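Local coordinates for protein serine--tRNA ligase (Pyrococcus horikoshii, PDB 2DQ0) that charges tRNA(Ser) with serine in an ATP-dependent reaction and probably also attaches serine to tRNA(Sec), at residues 128-132 / 331-337. Sequence-based numbering, arbitrary orientation.
Sequences FWGKA and FQELEIP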
ATOM      1  N   PHE A 128     -26.496 -22.536  -6.525  1.00 52.13           N
ATOM      2  CA  PHE A 128     -26.247 -21.890  -7.801  1.00 50.79           C
ATOM      3  C   PHE A 128     -27.226 -20.754  -7.989  1.00 55.87           C
ATOM      4  O   PHE A 128     -28.358 -20.838  -7.530  1.00 55.05           O
ATOM      5  CB  PHE A 128     -26.434 -22.871  -8.953  1.00 44.35           C
ATOM      6  CG  PHE A 128     -25.555 -24.070  -8.876  1.00 47.26           C
ATOM      7  CD1 PHE A 128     -25.940 -25.179  -8.134  1.00 39.49           C
ATOM      8  CD2 PHE A 128     -24.352 -24.108  -9.582  1.00 44.62           C
ATOM      9  CE1 PHE A 128     -25.146 -26.311  -8.096  1.00 50.71           C
ATOM     10  CE2 PHE A 128     -23.547 -25.233  -9.555  1.00 50.43           C
ATOM     11  CZ  PHE A 128     -23.943 -26.345  -8.811  1.00 52.34           C
ATOM     12  N   TRP A 129     -26.808 -19.704  -8.691  1.00 56.54           N
ATOM     13  CA  TRP A 129     -27.689 -18.568  -8.908  1.00 52.70           C
ATOM     14  C   TRP A 129     -27.443 -17.939 -10.280  1.00 51.15           C
ATOM     15  O   TRP A 129     -26.309 -17.905 -10.740  1.00 58.84           O
ATOM     16  CB  TRP A 129     -27.448 -17.530  -7.795  1.00 53.09           C
ATOM     17  CG  TRP A 129     -28.352 -16.334  -7.889  1.00 61.41           C
ATOM     18  CD1 TRP A 129     -29.594 -16.194  -7.328  1.00 59.87           C
ATOM     19  CD2 TRP A 129     -28.163 -15.188  -8.729  1.00 60.24           C
ATOM     20  NE1 TRP A 129     -30.193 -15.039  -7.781  1.00 60.58           N
ATOM     21  CE2 TRP A 129     -29.339 -14.405  -8.644  1.00 57.28           C
ATOM     22  CE3 TRP A 129     -27.118 -14.752  -9.556  1.00 55.22           C
ATOM     23  CZ2 TRP A 129     -29.497 -13.215  -9.354  1.00 58.03           C
ATOM     24  CZ3 TRP A 129     -27.280 -13.563 -10.265  1.00 56.74           C
ATOM     25  CH2 TRP A 129     -28.461 -12.813 -10.158  1.00 57.48           C
ATOM     26  N   GLY A 130     -28.501 -17.459 -10.936  1.00 50.57           N
ATOM     27  CA  GLY A 130     -28.351 -16.777 -12.221  1.00 47.75           C
ATOM     28  C   GLY A 130     -28.441 -17.535 -13.536  1.00 53.22           C
ATOM     29  O   GLY A 130     -28.516 -18.767 -13.564  1.00 57.59           O
ATOM     30  N   LYS A 131     -28.433 -16.783 -14.637  1.00 56.70           N
ATOM     31  CA  LYS A 131     -28.514 -17.361 -15.983  1.00 56.81           C
ATOM     32  C   LYS A 131     -27.224 -17.104 -16.751  1.00 54.10           C
ATOM     33  O   LYS A 131     -27.012 -16.030 -17.321  1.00 50.95           O
ATOM     34  CB  LYS A 131     -29.688 -16.765 -16.755  1.00 49.92           C
ATOM     35  CG  LYS A 131     -29.791 -17.229 -18.198  1.00 65.40           C
ATOM     36  CD  LYS A 131     -31.084 -16.714 -18.815  1.00 72.97           C
ATOM     37  CE  LYS A 131     -31.303 -17.214 -20.233  1.00 81.11           C
ATOM     38  NZ  LYS A 131     -32.542 -16.623 -20.836  1.00 85.27           N
ATOM     39  N   ALA A 132     -26.376 -18.122 -16.757  1.00 49.53           N
ATOM     40  CA  ALA A 132     -25.085 -18.064 -17.412  1.00 48.96           C
ATOM     41  C   ALA A 132     -25.152 -17.986 -18.917  1.00 52.04           C
ATOM     42  O   ALA A 132     -25.980 -18.625 -19.562  1.00 55.00           O
ATOM     43  CB  ALA A 132     -24.248 -19.273 -17.008  1.00 48.98           C
ATOM     44  N   PHE A 331     -23.304  -9.868  -5.485  1.00 42.31           N
ATOM     45  CA  PHE A 331     -23.151 -10.373  -6.835  1.00 44.10           C
ATOM     46  C   PHE A 331     -24.469 -10.579  -7.552  1.00 44.06           C
ATOM     47  O   PHE A 331     -24.528 -10.493  -8.779  1.00 48.70           O
ATOM     48  CB  PHE A 331     -22.275 -11.618  -6.828  1.00 38.92           C
ATOM     49  CG  PHE A 331     -20.821 -11.296  -6.611  1.00 40.75           C
ATOM     50  CD1 PHE A 331     -19.965 -11.096  -7.711  1.00 28.00           C
ATOM     51  CD2 PHE A 331     -20.326 -11.090  -5.303  1.00 27.37           C
ATOM     52  CE1 PHE A 331     -18.637 -10.690  -7.521  1.00 30.56           C
ATOM     53  CE2 PHE A 331     -19.008 -10.685  -5.093  1.00 30.41           C
ATOM     54  CZ  PHE A 331     -18.146 -10.481  -6.208  1.00 30.67           C
ATOM     55  N   GLN A 332     -25.538 -10.827  -6.802  1.00 43.33           N
ATOM     56  CA  GLN A 332     -26.841 -10.945  -7.445  1.00 47.93           C
ATOM     57  C   GLN A 332     -27.244  -9.552  -7.962  1.00 45.07           C
ATOM     58  O   GLN A 332     -27.699  -9.423  -9.106  1.00 49.77           O
ATOM     59  CB  GLN A 332     -27.884 -11.496  -6.483  1.00 46.00           C
ATOM     60  CG  GLN A 332     -27.620 -12.932  -6.108  1.00 54.27           C
ATOM     61  CD  GLN A 332     -28.578 -13.450  -5.064  1.00 50.09           C
ATOM     62  OE1 GLN A 332     -28.416 -14.556  -4.552  1.00 60.80           O
ATOM     63  NE2 GLN A 332     -29.582 -12.657  -4.744  1.00 48.51           N
ATOM     64  N   GLU A 333     -27.051  -8.504  -7.157  1.00 38.42           N
ATOM     65  CA  GLU A 333     -27.394  -7.157  -7.631  1.00 45.96           C
ATOM     66  C   GLU A 333     -26.514  -6.779  -8.838  1.00 50.44           C
ATOM     67  O   GLU A 333     -26.948  -6.079  -9.761  1.00 54.28           O
ATOM     68  CB  GLU A 333     -27.244  -6.127  -6.504  1.00 48.08           C
ATOM     69  CG  GLU A 333     -28.159  -6.414  -5.297  1.00 65.66           C
ATOM     70  CD  GLU A 333     -28.535  -5.168  -4.490  1.00 65.19           C
ATOM     71  OE1 GLU A 333     -27.984  -4.966  -3.381  1.00 62.42           O
ATOM     72  OE2 GLU A 333     -29.389  -4.394  -4.976  1.00 65.71           O
ATOM     73  N   LEU A 334     -25.272  -7.255  -8.817  1.00 53.57           N
ATOM     74  CA  LEU A 334     -24.315  -7.014  -9.883  1.00 50.90           C
ATOM     75  C   LEU A 334     -24.669  -7.898 -11.089  1.00 54.14           C
ATOM     76  O   LEU A 334     -24.004  -7.847 -12.132  1.00 49.04           O
ATOM     77  CB  LEU A 334     -22.909  -7.341  -9.375  1.00 45.75           C
ATOM     78  CG  LEU A 334     -21.947  -6.189  -9.095  1.00 43.26           C
ATOM     79  CD1 LEU A 334     -22.691  -4.911  -8.985  1.00 37.02           C
ATOM     80  CD2 LEU A 334     -21.153  -6.467  -7.846  1.00 35.55           C
ATOM     81  N   GLU A 335     -25.720  -8.704 -10.925  1.00 53.45           N
ATOM     82  CA  GLU A 335     -26.211  -9.605 -11.968  1.00 51.59           C
ATOM     83  C   GLU A 335     -25.104 -10.544 -12.457  1.00 51.24           C
ATOM     84  O   GLU A 335     -24.871 -10.685 -13.668  1.00 47.71           O
ATOM     85  CB  GLU A 335     -26.763  -8.797 -13.152  1.00 53.29           C
ATOM     86  CG  GLU A 335     -27.842  -7.770 -12.810  1.00 62.63           C
ATOM     87  CD  GLU A 335     -28.224  -6.891 -14.003  1.00 77.73           C
ATOM     88  OE1 GLU A 335     -28.602  -5.707 -13.803  1.00 79.63           O
ATOM     89  OE2 GLU A 335     -28.149  -7.387 -15.152  1.00 86.56           O
ATOM     90  N   ILE A 336     -24.423 -11.185 -11.513  1.00 44.28           N
ATOM     91  CA  ILE A 336     -23.349 -12.106 -11.868  1.00 44.91           C
ATOM     92  C   ILE A 336     -23.695 -13.534 -11.468  1.00 45.67           C
ATOM     93  O   ILE A 336     -23.735 -13.869 -10.279  1.00 45.51           O
ATOM     94  CB  ILE A 336     -22.000 -11.713 -11.203  1.00 44.61           C
ATOM     95  CG1 ILE A 336     -21.605 -10.285 -11.611  1.00 47.14           C
ATOM     96  CG2 ILE A 336     -20.901 -12.683 -11.657  1.00 42.92           C
ATOM     97  CD1 ILE A 336     -21.300 -10.110 -13.116  1.00 44.26           C
ATOM     98  N   PRO A 337     -23.943 -14.398 -12.459  1.00 42.05           N
ATOM     99  CA  PRO A 337     -24.281 -15.782 -12.118  1.00 45.53           C
ATOM    100  C   PRO A 337     -23.089 -16.448 -11.413  1.00 42.20           C
ATOM    101  O   PRO A 337     -21.936 -16.162 -11.708  1.00 43.36           O
ATOM    102  CB  PRO A 337     -24.659 -16.394 -13.473  1.00 39.35           C
ATOM    103  CG  PRO A 337     -23.785 -15.630 -14.445  1.00 52.36           C
ATOM    104  CD  PRO A 337     -23.812 -14.202 -13.916  1.00 49.49           C
TER
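Gln332 lays its side chain over one face of the Trp129 indole. Its CB starts above the six-membered ring, 3.7 Å from Trp129 CZ2. Its CG sits over the five-membered ring, 3.5 Å from the centroid and 17° off the normal, a CH-pi contact. Beyond CG the chain is extended. Gln332 CD comes to 3.5 Å from Trp129 NE1, and the amide plane stacks on the ring at 11°. At the tip, Gln332 OE1 lies 3.4 Å from Trp129 CD1, but its hydrogen bond goes to Tyr338 OH. Gln332 NE2 lies 3.9 Å from Trp129 NE1. The indole reaches the helix end because Trp129 CG is anti to the backbone N (chi1 -178°). Its benzo edge meets the backbone after the helix, with Trp129 CZ3 3.6 Å from Ile336 O. Helix 316-333 closes here in a Schellman motif, with Glu335 at positive phi and Ile336 N bonded to Phe331 O. The chain then enters strand 338-342, which pairs antiparallel with strand 124-129 in the mixed sheet of the class II synthetase core. With an alanine in place of Trp129, the Gln332 methylenes and amide would probably lose the ring they lie on, leaving a gap beside the Ile336 carbonyl. Pro337 CA approaches Trp129 O at 3.2 Å, a bent, weak CA-H...O contact. Gly130 packs its CA against Pro337 CB, 3.9 Å away. Trp361 also touches Pro337 and Ala132.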